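Local coordinates for protein 3-deoxy-d-manno-octulosonic-acid transferase (Acinetobacter baumannii, PDB 4BFC) that probably transfers Kdo from CMP-Kdo to a lipid A precursor in lipopolysaccharide synthesis, with the C-terminal CMP-Kdo-binding domain as the fragment crystallised, at residues Cys74-Arg79 with Thr111-Ala116; Lys28-Leu33 with Leu122-Ala127; Arg100-Gln105 with Leu115-Gly120; Gln43-Ala48 with Arg70-Ile75. One frame throughout, in Å; residues are numbered along the deposited sequence.

Contact 1 of 4, residues Cys74-Arg79 with Thr111-Ala116. With SO4 (sulfate ion), chain B.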
loop_
_atom_site.group_PDB
_atom_site.type_symbol
_atom_site.label_atom_id
_atom_site.label_comp_id
_atom_site.label_asym_id
_atom_site.label_seq_id
_atom_site.Cartn_x
_atom_site.Cartn_y
_atom_site.Cartn_z
ATOM N N CYS A 74 1.390 -22.688 -14.223
ATOM C CA CYS A 74 1.629 -21.714 -13.090
ATOM C C CYS A 74 0.526 -20.681 -13.057
ATOM O O CYS A 74 0.355 -19.945 -13.995
ATOM C CB CYS A 74 2.948 -21.066 -13.271
ATOM S SG CYS A 74 3.344 -19.904 -11.982
ATOM N N ILE A 75 -0.141 -20.600 -11.916
ATOM C CA ILE A 75 -1.094 -19.495 -11.649
ATOM C C ILE A 75 -0.298 -18.309 -11.074
ATOM O O ILE A 75 0.475 -18.513 -10.098
ATOM C CB ILE A 75 -2.220 -19.951 -10.696
ATOM C CG1 ILE A 75 -3.043 -21.101 -11.330
ATOM C CG2 ILE A 75 -3.100 -18.695 -10.320
ATOM C CD1 ILE A 75 -4.213 -21.600 -10.487
ATOM N N VAL A 76 -0.488 -17.089 -11.599
ATOM C CA VAL A 76 0.248 -15.878 -11.107
ATOM C C VAL A 76 -0.782 -14.866 -10.571
ATOM O O VAL A 76 -1.709 -14.529 -11.292
ATOM C CB VAL A 76 1.086 -15.243 -12.251
ATOM C CG1 VAL A 76 1.809 -14.039 -11.704
ATOM C CG2 VAL A 76 2.124 -16.282 -12.733
ATOM N N VAL A 77 -0.623 -14.464 -9.303
ATOM C CA VAL A 77 -1.593 -13.562 -8.657
ATOM C C VAL A 77 -0.809 -12.334 -8.159
ATOM O O VAL A 77 -0.326 -12.306 -7.013
ATOM C CB VAL A 77 -2.360 -14.252 -7.507
ATOM C CG1 VAL A 77 -3.570 -13.380 -7.104
ATOM C CG2 VAL A 77 -2.701 -15.721 -7.820
ATOM N N PRO A 78 -0.596 -11.332 -8.986
ATOM C CA PRO A 78 0.226 -10.177 -8.533
ATOM C C PRO A 78 -0.496 -9.420 -7.380
ATOM O O PRO A 78 -1.788 -9.419 -7.272
ATOM C CB PRO A 78 0.268 -9.258 -9.782
ATOM C CG PRO A 78 0.122 -10.298 -10.878
ATOM C CD PRO A 78 -1.002 -11.150 -10.403
ATOM N N ARG A 79 0.274 -8.909 -6.419
ATOM C CA ARG A 79 -0.314 -8.246 -5.240
ATOM C C ARG A 79 -1.099 -6.998 -5.609
ATOM O O ARG A 79 -2.153 -6.709 -5.038
ATOM C CB ARG A 79 0.867 -7.871 -4.313
ATOM C CG ARG A 79 0.421 -7.093 -3.059
ATOM C CD ARG A 79 -0.519 -7.927 -2.204
ATOM N NE ARG A 79 -0.853 -7.237 -0.943
ATOM C CZ ARG A 79 -1.749 -7.625 -0.084
ATOM N NH1 ARG A 79 -2.471 -8.722 -0.322
ATOM N NH2 ARG A 79 -1.856 -6.926 1.084
ATOM N N THR A 111 -2.343 -23.983 -21.856
ATOM C CA THR A 111 -1.975 -22.884 -20.970
ATOM C C THR A 111 -0.784 -23.236 -20.136
ATOM O O THR A 111 -0.765 -24.307 -19.478
ATOM C CB THR A 111 -3.088 -22.636 -19.983
ATOM O OG1 THR A 111 -4.278 -22.327 -20.698
ATOM C CG2 THR A 111 -2.677 -21.453 -19.033
ATOM N N GLN A 112 0.162 -22.331 -20.138
ATOM C CA GLN A 112 1.416 -22.507 -19.379
ATOM C C GLN A 112 1.339 -21.623 -18.148
ATOM O O GLN A 112 1.858 -21.980 -17.081
ATOM C CB GLN A 112 2.599 -22.136 -20.225
ATOM C CG GLN A 112 2.825 -23.137 -21.375
ATOM C CD GLN A 112 4.094 -22.864 -22.185
ATOM O OE1 GLN A 112 4.232 -21.810 -22.860
ATOM N NE2 GLN A 112 5.054 -23.788 -22.105
ATOM N N VAL A 113 0.769 -20.424 -18.328
ATOM C CA VAL A 113 0.626 -19.495 -17.165
ATOM C C VAL A 113 -0.832 -19.028 -17.183
ATOM O O VAL A 113 -1.347 -18.632 -18.230
ATOM C CB VAL A 113 1.550 -18.268 -17.290
ATOM C CG1 VAL A 113 1.323 -17.244 -16.125
ATOM C CG2 VAL A 113 3.022 -18.702 -17.338
ATOM N N TYR A 114 -1.484 -19.083 -16.040
ATOM C CA TYR A 114 -2.762 -18.478 -15.908
ATOM C C TYR A 114 -2.589 -17.224 -15.076
ATOM O O TYR A 114 -2.265 -17.320 -13.883
ATOM C CB TYR A 114 -3.687 -19.463 -15.209
ATOM C CG TYR A 114 -5.113 -19.004 -15.238
ATOM C CD1 TYR A 114 -5.826 -18.923 -16.442
ATOM C CD2 TYR A 114 -5.753 -18.596 -14.047
ATOM C CE1 TYR A 114 -7.173 -18.491 -16.455
ATOM C CE2 TYR A 114 -7.091 -18.202 -14.027
ATOM C CZ TYR A 114 -7.781 -18.105 -15.268
ATOM O OH TYR A 114 -9.105 -17.704 -15.223
ATOM N N LEU A 115 -2.772 -16.072 -15.723
ATOM C CA LEU A 115 -2.726 -14.806 -14.964
ATOM C C LEU A 115 -4.078 -14.562 -14.298
ATOM O O LEU A 115 -5.130 -14.316 -14.977
ATOM C CB LEU A 115 -2.339 -13.683 -15.861
ATOM C CG LEU A 115 -2.289 -12.293 -15.262
ATOM C CD1 LEU A 115 -1.294 -12.202 -14.066
ATOM C CD2 LEU A 115 -1.851 -11.314 -16.363
ATOM N N ALA A 116 -4.092 -14.678 -12.976
ATOM C CA ALA A 116 -5.292 -14.485 -12.192
ATOM C C ALA A 116 -5.484 -13.000 -11.825
ATOM O O ALA A 116 -5.347 -12.547 -10.655
ATOM C CB ALA A 116 -5.336 -15.448 -10.962
HETATM S S SO4 B . 1.706 -4.008 -0.087
HETATM O O1 SO4 B . 1.465 -3.380 1.261
HETATM O O2 SO4 B . 2.768 -5.036 0.078
HETATM O O3 SO4 B . 2.199 -3.074 -1.144
HETATM O O4 SO4 B . 0.474 -4.702 -0.395
#

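Contact 2 of 4, residues Lys28-Leu33 with Leu122-Ala127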
loop_
_atom_site.group_PDB
_atom_site.type_symbol
_atom_site.label_atom_id
_atom_site.label_comp_id
_atom_site.label_asym_id
_atom_site.label_seq_id
_atom_site.Cartn_x
_atom_site.Cartn_y
_atom_site.Cartn_z
ATOM N N LYS A 28 -15.890 -24.437 -2.907
ATOM C CA LYS A 28 -16.780 -25.160 -3.827
ATOM C C LYS A 28 -16.705 -24.651 -5.281
ATOM O O LYS A 28 -16.940 -25.401 -6.257
ATOM C CB LYS A 28 -18.223 -25.137 -3.294
ATOM C CG LYS A 28 -19.290 -24.732 -4.299
ATOM N N GLN A 29 -16.406 -23.373 -5.455
ATOM C CA GLN A 29 -16.160 -22.912 -6.804
ATOM C C GLN A 29 -14.891 -23.600 -7.354
ATOM O O GLN A 29 -14.824 -23.935 -8.534
ATOM C CB GLN A 29 -16.003 -21.402 -6.837
ATOM C CG GLN A 29 -15.695 -20.884 -8.219
ATOM C CD GLN A 29 -15.601 -19.380 -8.256
ATOM O OE1 GLN A 29 -15.526 -18.775 -9.330
ATOM N NE2 GLN A 29 -15.600 -18.765 -7.070
ATOM N N ALA A 30 -13.884 -23.781 -6.497
ATOM C CA ALA A 30 -12.645 -24.473 -6.876
ATOM C C ALA A 30 -12.916 -25.915 -7.334
ATOM O O ALA A 30 -12.298 -26.397 -8.285
ATOM C CB ALA A 30 -11.666 -24.468 -5.728
ATOM N N ALA A 31 -13.820 -26.602 -6.634
ATOM C CA ALA A 31 -14.257 -27.929 -7.059
ATOM C C ALA A 31 -14.938 -27.918 -8.444
ATOM O O ALA A 31 -14.660 -28.797 -9.267
ATOM C CB ALA A 31 -15.128 -28.575 -5.980
ATOM N N GLN A 32 -15.753 -26.907 -8.740
ATOM C CA GLN A 32 -16.388 -26.772 -10.061
ATOM C C GLN A 32 -15.353 -26.548 -11.158
ATOM O O GLN A 32 -15.432 -27.143 -12.250
ATOM C CB GLN A 32 -17.416 -25.639 -10.079
ATOM C CG GLN A 32 -18.695 -25.943 -9.319
ATOM C CD GLN A 32 -19.588 -24.723 -9.179
ATOM O OE1 GLN A 32 -19.225 -23.748 -8.512
ATOM N NE2 GLN A 32 -20.773 -24.774 -9.796
ATOM N N LEU A 33 -14.366 -25.703 -10.869
ATOM C CA LEU A 33 -13.378 -25.351 -11.865
ATOM C C LEU A 33 -12.350 -26.477 -12.061
ATOM O O LEU A 33 -11.853 -26.651 -13.166
ATOM C CB LEU A 33 -12.671 -24.051 -11.483
ATOM C CG LEU A 33 -13.441 -22.733 -11.498
ATOM C CD1 LEU A 33 -12.450 -21.645 -11.124
ATOM C CD2 LEU A 33 -13.973 -22.355 -12.892
ATOM N N LEU A 122 -7.971 -14.693 -4.365
ATOM C CA LEU A 122 -6.804 -15.452 -3.890
ATOM C C LEU A 122 -7.120 -16.847 -3.292
ATOM O O LEU A 122 -6.385 -17.845 -3.582
ATOM C CB LEU A 122 -5.972 -14.563 -2.935
ATOM C CG LEU A 122 -4.563 -15.065 -2.680
ATOM C CD1 LEU A 122 -3.734 -15.331 -3.943
ATOM C CD2 LEU A 122 -3.884 -14.180 -1.646
ATOM N N TRP A 123 -8.185 -16.986 -2.464
ATOM C CA TRP A 123 -8.597 -18.259 -1.888
ATOM C C TRP A 123 -8.935 -19.290 -2.946
ATOM O O TRP A 123 -8.602 -20.436 -2.803
ATOM C CB TRP A 123 -9.775 -18.103 -0.923
ATOM C CG TRP A 123 -9.280 -17.699 0.438
ATOM C CD1 TRP A 123 -8.573 -16.544 0.762
ATOM C CD2 TRP A 123 -9.352 -18.476 1.699
ATOM N NE1 TRP A 123 -8.253 -16.527 2.101
ATOM C CE2 TRP A 123 -8.687 -17.653 2.721
ATOM C CE3 TRP A 123 -9.894 -19.708 2.073
ATOM C CZ2 TRP A 123 -8.577 -18.070 4.053
ATOM C CZ3 TRP A 123 -9.769 -20.117 3.419
ATOM C CH2 TRP A 123 -9.127 -19.311 4.380
ATOM N N LEU A 124 -9.602 -18.860 -4.016
ATOM C CA LEU A 124 -9.911 -19.800 -5.082
ATOM C C LEU A 124 -8.611 -20.435 -5.645
ATOM O O LEU A 124 -8.578 -21.657 -5.829
ATOM C CB LEU A 124 -10.690 -19.094 -6.216
ATOM C CG LEU A 124 -11.048 -19.743 -7.563
ATOM C CD1 LEU A 124 -11.781 -21.018 -7.246
ATOM C CD2 LEU A 124 -11.889 -18.775 -8.444
ATOM N N TRP A 125 -7.622 -19.585 -5.958
ATOM C CA TRP A 125 -6.353 -20.056 -6.579
ATOM C C TRP A 125 -5.613 -20.949 -5.619
ATOM O O TRP A 125 -5.180 -22.014 -6.003
ATOM C CB TRP A 125 -5.496 -18.915 -7.068
ATOM C CG TRP A 125 -6.345 -17.949 -7.885
ATOM C CD1 TRP A 125 -6.538 -16.614 -7.638
ATOM C CD2 TRP A 125 -7.264 -18.287 -8.973
ATOM N NE1 TRP A 125 -7.464 -16.077 -8.504
ATOM C CE2 TRP A 125 -7.940 -17.034 -9.335
ATOM C CE3 TRP A 125 -7.596 -19.456 -9.644
ATOM C CZ2 TRP A 125 -8.875 -16.981 -10.330
ATOM C CZ3 TRP A 125 -8.598 -19.399 -10.633
ATOM C CH2 TRP A 125 -9.171 -18.174 -10.999
ATOM N N TYR A 126 -5.437 -20.520 -4.365
ATOM C CA TYR A 126 -4.817 -21.490 -3.389
ATOM C C TYR A 126 -5.575 -22.842 -3.327
ATOM O O TYR A 126 -4.979 -23.895 -3.273
ATOM C CB TYR A 126 -4.871 -20.913 -1.962
ATOM C CG TYR A 126 -3.928 -19.793 -1.667
ATOM C CD1 TYR A 126 -2.597 -19.883 -2.095
ATOM C CD2 TYR A 126 -4.333 -18.654 -0.931
ATOM C CE1 TYR A 126 -1.686 -18.891 -1.819
ATOM C CE2 TYR A 126 -3.404 -17.650 -0.643
ATOM C CZ TYR A 126 -2.101 -17.778 -1.081
ATOM O OH TYR A 126 -1.189 -16.827 -0.793
ATOM N N ALA A 127 -6.908 -22.811 -3.380
ATOM C CA ALA A 127 -7.682 -24.058 -3.302
ATOM C C ALA A 127 -7.457 -24.961 -4.552
ATOM O O ALA A 127 -7.746 -26.161 -4.531
ATOM C CB ALA A 127 -9.166 -23.760 -3.131
#

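Contact 3 of 4, residues Arg100-Gln105 with Leu115-Gly120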
loop_
_atom_site.group_PDB
_atom_site.type_symbol
_atom_site.label_atom_id
_atom_site.label_comp_id
_atom_site.label_asym_id
_atom_site.label_seq_id
_atom_site.Cartn_x
_atom_site.Cartn_y
_atom_site.Cartn_z
ATOM N N ARG A 100 -5.997 -15.304 -19.242
ATOM C CA ARG A 100 -6.315 -14.256 -18.218
ATOM C C ARG A 100 -7.700 -14.364 -17.619
ATOM O O ARG A 100 -8.713 -14.446 -18.344
ATOM C CB ARG A 100 -6.173 -12.838 -18.817
ATOM C CG ARG A 100 -4.847 -12.521 -19.460
ATOM C CD ARG A 100 -4.860 -11.122 -20.022
ATOM N NE ARG A 100 -4.723 -10.171 -18.926
ATOM C CZ ARG A 100 -4.184 -8.923 -19.044
ATOM N NH1 ARG A 100 -3.748 -8.442 -20.217
ATOM N NH2 ARG A 100 -4.029 -8.153 -17.942
ATOM N N ARG A 101 -7.798 -14.411 -16.296
ATOM C CA ARG A 101 -9.063 -14.421 -15.618
ATOM C C ARG A 101 -9.879 -13.180 -16.046
ATOM O O ARG A 101 -11.084 -13.286 -16.229
ATOM C CB ARG A 101 -8.814 -14.379 -14.077
ATOM C CG ARG A 101 -10.041 -14.353 -13.196
ATOM C CD ARG A 101 -10.893 -15.608 -13.390
ATOM N NE ARG A 101 -11.760 -15.807 -12.260
ATOM C CZ ARG A 101 -12.625 -16.813 -12.182
ATOM N NH1 ARG A 101 -12.745 -17.630 -13.218
ATOM N NH2 ARG A 101 -13.367 -16.949 -11.093
ATOM N N SER A 102 -9.215 -12.040 -16.210
ATOM C CA SER A 102 -9.976 -10.802 -16.546
ATOM C C SER A 102 -10.692 -10.845 -17.872
ATOM O O SER A 102 -11.582 -9.995 -18.101
ATOM C CB SER A 102 -9.065 -9.593 -16.552
ATOM O OG SER A 102 -8.113 -9.578 -17.578
ATOM N N MET A 103 -10.266 -11.773 -18.740
ATOM C CA MET A 103 -10.901 -11.953 -20.061
ATOM C C MET A 103 -11.860 -13.139 -20.084
ATOM O O MET A 103 -12.292 -13.608 -21.171
ATOM C CB MET A 103 -9.843 -12.115 -21.123
ATOM C CG MET A 103 -8.906 -10.938 -21.243
ATOM S SD MET A 103 -7.655 -11.305 -22.451
ATOM C CE MET A 103 -8.579 -11.878 -23.898
ATOM N N GLY A 104 -12.221 -13.618 -18.898
ATOM C CA GLY A 104 -13.092 -14.795 -18.682
ATOM C C GLY A 104 -12.459 -16.041 -19.277
ATOM O O GLY A 104 -13.159 -16.973 -19.693
ATOM N N GLN A 105 -11.132 -16.053 -19.330
ATOM C CA GLN A 105 -10.459 -17.276 -19.827
ATOM C C GLN A 105 -10.294 -18.313 -18.732
ATOM O O GLN A 105 -10.318 -18.029 -17.510
ATOM C CB GLN A 105 -9.166 -16.988 -20.523
ATOM C CG GLN A 105 -9.373 -16.141 -21.799
ATOM C CD GLN A 105 -8.105 -15.683 -22.471
ATOM O OE1 GLN A 105 -7.126 -15.340 -21.849
ATOM N NE2 GLN A 105 -8.137 -15.658 -23.824
ATOM N N LEU A 115 -2.772 -16.072 -15.723
ATOM C CA LEU A 115 -2.726 -14.806 -14.964
ATOM C C LEU A 115 -4.078 -14.562 -14.298
ATOM O O LEU A 115 -5.130 -14.316 -14.977
ATOM C CB LEU A 115 -2.339 -13.683 -15.861
ATOM C CG LEU A 115 -2.289 -12.293 -15.262
ATOM C CD1 LEU A 115 -1.294 -12.202 -14.066
ATOM C CD2 LEU A 115 -1.851 -11.314 -16.363
ATOM N N ALA A 116 -4.092 -14.678 -12.976
ATOM C CA ALA A 116 -5.292 -14.485 -12.192
ATOM C C ALA A 116 -5.484 -13.000 -11.825
ATOM O O ALA A 116 -5.347 -12.547 -10.655
ATOM C CB ALA A 116 -5.336 -15.448 -10.962
ATOM N N ASP A 117 -5.760 -12.234 -12.848
ATOM C CA ASP A 117 -5.821 -10.762 -12.801
ATOM C C ASP A 117 -7.241 -10.311 -12.463
ATOM O O ASP A 117 -7.909 -9.631 -13.313
ATOM C CB ASP A 117 -5.246 -10.111 -14.062
ATOM C CG ASP A 117 -5.927 -10.549 -15.377
ATOM O OD1 ASP A 117 -6.625 -11.588 -15.389
ATOM O OD2 ASP A 117 -5.797 -9.752 -16.320
ATOM N N SER A 118 -7.632 -10.594 -11.227
ATOM C CA SER A 118 -8.941 -10.218 -10.701
ATOM C C SER A 118 -8.828 -9.853 -9.224
ATOM O O SER A 118 -7.819 -10.080 -8.601
ATOM C CB SER A 118 -9.863 -11.405 -10.867
ATOM O OG SER A 118 -9.526 -12.473 -9.962
ATOM N N MET A 119 -9.878 -9.279 -8.625
ATOM C CA MET A 119 -9.768 -8.873 -7.247
ATOM C C MET A 119 -10.570 -9.825 -6.352
ATOM O O MET A 119 -11.635 -10.333 -6.748
ATOM C CB MET A 119 -10.181 -7.391 -7.105
ATOM C CG MET A 119 -9.217 -6.418 -7.810
ATOM S SD MET A 119 -9.293 -4.812 -7.035
ATOM C CE MET A 119 -9.093 -3.731 -8.457
ATOM N N GLY A 120 -10.006 -10.231 -5.222
ATOM C CA GLY A 120 -10.754 -10.923 -4.189
ATOM C C GLY A 120 -10.827 -12.437 -4.304
ATOM O O GLY A 120 -11.628 -13.072 -3.627
#

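Contact 4 of 4, residues Gln43-Ala48 with Arg70-Ile75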
loop_
_atom_site.group_PDB
_atom_site.type_symbol
_atom_site.label_atom_id
_atom_site.label_comp_id
_atom_site.label_asym_id
_atom_site.label_seq_id
_atom_site.Cartn_x
_atom_site.Cartn_y
_atom_site.Cartn_z
ATOM N N GLN A 43 -0.424 -30.313 -12.932
ATOM C CA GLN A 43 0.229 -29.944 -11.651
ATOM C C GLN A 43 0.223 -28.414 -11.574
ATOM O O GLN A 43 0.917 -27.746 -12.335
ATOM C CB GLN A 43 1.641 -30.460 -11.570
ATOM C CG GLN A 43 1.680 -31.954 -11.460
ATOM C CD GLN A 43 3.106 -32.472 -11.534
ATOM O OE1 GLN A 43 3.913 -32.049 -12.374
ATOM N NE2 GLN A 43 3.431 -33.358 -10.619
ATOM N N VAL A 44 -0.595 -27.917 -10.627
ATOM C CA VAL A 44 -0.814 -26.455 -10.512
ATOM C C VAL A 44 0.124 -25.859 -9.450
ATOM O O VAL A 44 0.062 -26.290 -8.257
ATOM C CB VAL A 44 -2.249 -26.162 -10.085
ATOM C CG1 VAL A 44 -2.458 -24.639 -9.971
ATOM C CG2 VAL A 44 -3.169 -26.752 -11.184
ATOM N N VAL A 45 0.989 -24.958 -9.913
ATOM C CA VAL A 45 1.940 -24.250 -9.021
ATOM C C VAL A 45 1.522 -22.777 -9.017
ATOM O O VAL A 45 1.298 -22.218 -10.116
ATOM C CB VAL A 45 3.418 -24.484 -9.449
ATOM C CG1 VAL A 45 3.663 -26.002 -9.593
ATOM C CG2 VAL A 45 3.850 -23.807 -10.752
ATOM N N THR A 46 1.513 -22.168 -7.831
ATOM C CA THR A 46 0.961 -20.791 -7.788
ATOM C C THR A 46 1.957 -19.790 -7.185
ATOM O O THR A 46 2.555 -20.084 -6.083
ATOM C CB THR A 46 -0.338 -20.879 -6.989
ATOM O OG1 THR A 46 -1.288 -21.600 -7.767
ATOM C CG2 THR A 46 -0.971 -19.484 -6.646
ATOM N N ILE A 47 2.169 -18.633 -7.798
ATOM C CA ILE A 47 2.919 -17.585 -7.171
ATOM C C ILE A 47 1.893 -16.490 -6.791
ATOM O O ILE A 47 1.182 -15.966 -7.649
ATOM C CB ILE A 47 4.085 -16.974 -7.962
ATOM C CG1 ILE A 47 3.600 -16.356 -9.292
ATOM C CG2 ILE A 47 5.134 -18.056 -8.270
ATOM C CD1 ILE A 47 4.697 -15.834 -10.219
ATOM N N ALA A 48 1.824 -16.244 -5.507
ATOM C CA ALA A 48 0.691 -15.474 -4.929
ATOM C C ALA A 48 1.177 -14.229 -4.271
ATOM O O ALA A 48 2.208 -14.221 -3.593
ATOM C CB ALA A 48 -0.057 -16.343 -3.924
ATOM N N ARG A 70 4.140 -30.286 -20.222
ATOM C CA ARG A 70 2.839 -29.616 -20.464
ATOM C C ARG A 70 1.817 -29.860 -19.367
ATOM O O ARG A 70 0.716 -29.236 -19.346
ATOM C CB ARG A 70 2.217 -30.062 -21.809
ATOM C CG ARG A 70 2.933 -29.560 -23.054
ATOM C CD ARG A 70 3.572 -28.197 -22.861
ATOM N NE ARG A 70 2.583 -27.119 -22.942
ATOM C CZ ARG A 70 2.401 -26.338 -24.001
ATOM N NH1 ARG A 70 3.159 -26.508 -25.086
ATOM N NH2 ARG A 70 1.465 -25.388 -23.982
ATOM N N LYS A 71 2.129 -30.770 -18.451
ATOM C CA LYS A 71 1.236 -31.031 -17.325
ATOM C C LYS A 71 1.277 -29.805 -16.365
ATOM O O LYS A 71 0.324 -29.554 -15.641
ATOM C CB LYS A 71 1.632 -32.256 -16.499
ATOM C CG LYS A 71 0.959 -33.582 -16.867
ATOM C CD LYS A 71 1.485 -34.722 -15.976
ATOM C CE LYS A 71 1.192 -34.552 -14.473
ATOM N NZ LYS A 71 0.182 -35.521 -13.924
ATOM N N LEU A 72 2.429 -29.166 -16.293
ATOM C CA LEU A 72 2.598 -28.099 -15.247
ATOM C C LEU A 72 1.805 -26.883 -15.729
ATOM O O LEU A 72 1.744 -26.609 -16.928
ATOM C CB LEU A 72 4.081 -27.676 -15.151
ATOM C CG LEU A 72 5.012 -28.599 -14.385
ATOM C CD1 LEU A 72 6.432 -28.144 -14.619
ATOM C CD2 LEU A 72 4.708 -28.484 -12.891
ATOM N N VAL A 73 1.310 -26.078 -14.799
ATOM C CA VAL A 73 0.772 -24.753 -15.190
ATOM C C VAL A 73 0.992 -23.922 -13.966
ATOM O O VAL A 73 0.841 -24.423 -12.832
ATOM C CB VAL A 73 -0.723 -24.822 -15.489
ATOM C CG1 VAL A 73 -1.571 -25.515 -14.388
ATOM C CG2 VAL A 73 -1.235 -23.434 -15.886
ATOM N N CYS A 74 1.390 -22.688 -14.223
ATOM C CA CYS A 74 1.629 -21.714 -13.090
ATOM C C CYS A 74 0.526 -20.681 -13.057
ATOM O O CYS A 74 0.355 -19.945 -13.995
ATOM C CB CYS A 74 2.948 -21.066 -13.271
ATOM S SG CYS A 74 3.344 -19.904 -11.982
ATOM N N ILE A 75 -0.141 -20.600 -11.916
ATOM C CA ILE A 75 -1.094 -19.495 -11.649
ATOM C C ILE A 75 -0.298 -18.309 -11.074
ATOM O O ILE A 75 0.475 -18.513 -10.098
ATOM C CB ILE A 75 -2.220 -19.951 -10.696
ATOM C CG1 ILE A 75 -3.043 -21.101 -11.330
ATOM C CG2 ILE A 75 -3.100 -18.695 -10.320
ATOM C CD1 ILE A 75 -4.213 -21.600 -10.487
#

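Contact 1 of 4, residues Cys74-Arg79 with Thr111-Ala116
Strands 72-78 and 113-115 are parallel neighbours in the sheet of this Rossmann-like domain, with Cys74, Ile75 and Val76 level with Val113, Tyr114 and Leu115. Their local axes diverge by 25°, an ordinary sheet twist. Cys74 N bonds to Gln112 O at 3.0 Å, and then Tyr114 N to Cys74 O, Val76 N to Tyr114 O and Ala116 N to Val76 O each span 2.9 Å. Residues 74 and 76 thus bond towards this strand, while Ile75 and Val77 bond to strand 43-50.

On the face of Cys74 and Val76, the branch Val76 CG2 meets Val113 CG1 at 3.6 Å. Leu115 has CG trans to its N (chi1 178°), which carries CD1 across to the proline ring, 3.8 Å from Pro78 CD; the two side chains run nearly perpendicular. The other face carries Ile75 and Tyr114, and there Ile75 CG2 lies 4.0 Å from Ala116 CB, both residues touched by Trp125 of helix 122-128.

Past the strand, Arg79 NE points almost straight at sulfate O4 (2.9 Å, 174° at the hydrogen), in the guanidinium plane; His80 binds the same ion. The chemistry therefore divides: a buried, bonded, apolar strand pair, then an end that binds a sulfate, probably from the crystallisation liquor, through Arg79 and His80 and could probably hold another anion.

Contact 2 of 4, residues Lys28-Leu33 with Leu122-Ala127
Gln29 OE1 lies 3.7 Å from Leu124 CD2 and accepts a weak hydrogen bond from Arg101 NH2, outside the two helices. No hydrogen bond joins 28-33 to 122-127, so van der Waals packing carries the contact. Leu124 is its centre: with CG trans to the backbone N (chi1 173°), the side chain stretches out to the other helix. Its CD1 lies mainly on Ala30, 3.6 Å from Ala30 N and 3.8 Å from Ala30 CB. CD2 faces the amide of Gln29, whose extended chain crosses the leucine nearly at a right angle.

Leu33 closes the next turn, its CD1 4.0 Å from Leu124 CD2 and equally near Leu124 CD1, again with the side chains roughly perpendicular. Ala30 CB and Ala127 CB meet directly at 3.7 Å. Within its own helix, Leu124 also sets CG over one face of the Trp125 ring, 3.9 Å above the plane and towards the rim.

The local axes approach to 8.9 Å and cross at -53°. This is apolar helix-helix packing through Leu124, Leu33 and two alanines, joining the N-terminal helix 24-36 to helix 122-128, which packs on one face of the sheet of this alpha/beta domain, against Ile75 and Val77.

Contact 3 of 4, residues Arg100-Gln105 with Leu115-Gly120
The guanidinium of Arg100 and the carboxylate of Asp117 are turned 27° from coplanar, and Asp117 sits at the guanidinium edge, where NE and NH2 both grip the single oxygen OD2. Arg100 NE reaches OD2 of Asp117 at 2.8 Å from above the carboxylate plane, and Arg100 NH2 reaches that oxygen at 2.9 Å on its anti side. The syn side of Asp117 OD2 is taken by Ser102 OG at 2.6 Å, giving the oxygen three donors. The other oxygen, Asp117 OD1, accepts from Ser102 N at 2.8 Å.

Asp117 can face this cluster because chi1 (58°) sets CG between its backbone N and carbonyl carbon. With both oxygens held, rotation of the carboxylate is restrained. Beside it, Arg101 N makes a nearly straight bond to Leu115 O (3.0 Å, 169° at the hydrogen), continuing the parallel bridge between Arg100 and Leu115. Arg101 CG then packs on Ser118 CB at 3.8 Å, while its guanidinium turns away to Glu121.

Together these bonds join the end of strand 98-100 and the turn after it to the end of strand 113-115 and the loop into helix 122-128. Helix 84-93 lies against it, supplying Asp85 as a second anionic partner for Arg100 NH2 and Phe88 as a cation-pi partner.

Contact 4 of 4, residues Gln43-Ala48 with Arg70-Ile75
Residues 43-46 run parallel to 72-75 in one-to-one register, their local axes 22° apart and 4.5 Å at closest approach. Five backbone bonds alternate between the chains, from Gln43 N to Lys71 O (2.9 Å) up to Ile47 N to Ile75 O; the shortest is Ile75 N to Val45 O at 2.8 Å. Lys71 O serves two donors, since Arg42 NE also bonds to it.

Side chains alternate between two faces. On the first, Val44 points its two methyls at different partners: CG1, trans to the backbone N (chi1 180°), touches Ile75 CD1 at 3.5 Å, and CG2 lies alongside Val73 CG1 at 3.8 Å. Thr46 runs parallel to Ile75, with OG1 of Thr46 3.5 Å from Ile75 CB; that hydroxyl is bonded to Ser129 OG. On the second face Val45 CG2 meets Cys74 CB at 3.8 Å, and Val45 CG1 approaches Leu72 CD2 more loosely. Leu62 of helix 54-68 covers both Val45 and Cys74.

That helix is the connection between the two strands, so the contact closes a beta-alpha-beta crossover, strand 43-50, helix 54-68, strand 72-78, in the interior of a Rossmann-like parallel sheet.

How the contacts relate
Contacts 1 and 4 are successive steps across one sheet: they share Cys74 and Ile75, their centres lie 8 Å apart, and Val77 N hydrogen-bonds to Ile47 O at 2.9 Å. Contact 3 continues the strand pairing outwards, its centre 9 Å from that of contact 1; Tyr114 OH hydrogen-bonds to Gln105 O at 2.6 Å. Contact 2 lies on one face of the sheet, 14 Å from the centres of contacts 1 and 4, and encloses the other three along the chain. Trp125 NE1 comes within 3.3 Å of Ala116 CB, joining contact 2 to contacts 1 and 3. The sulfate lies past strand 72-78, at the C-terminal strand ends where such domains usually bind nucleotides.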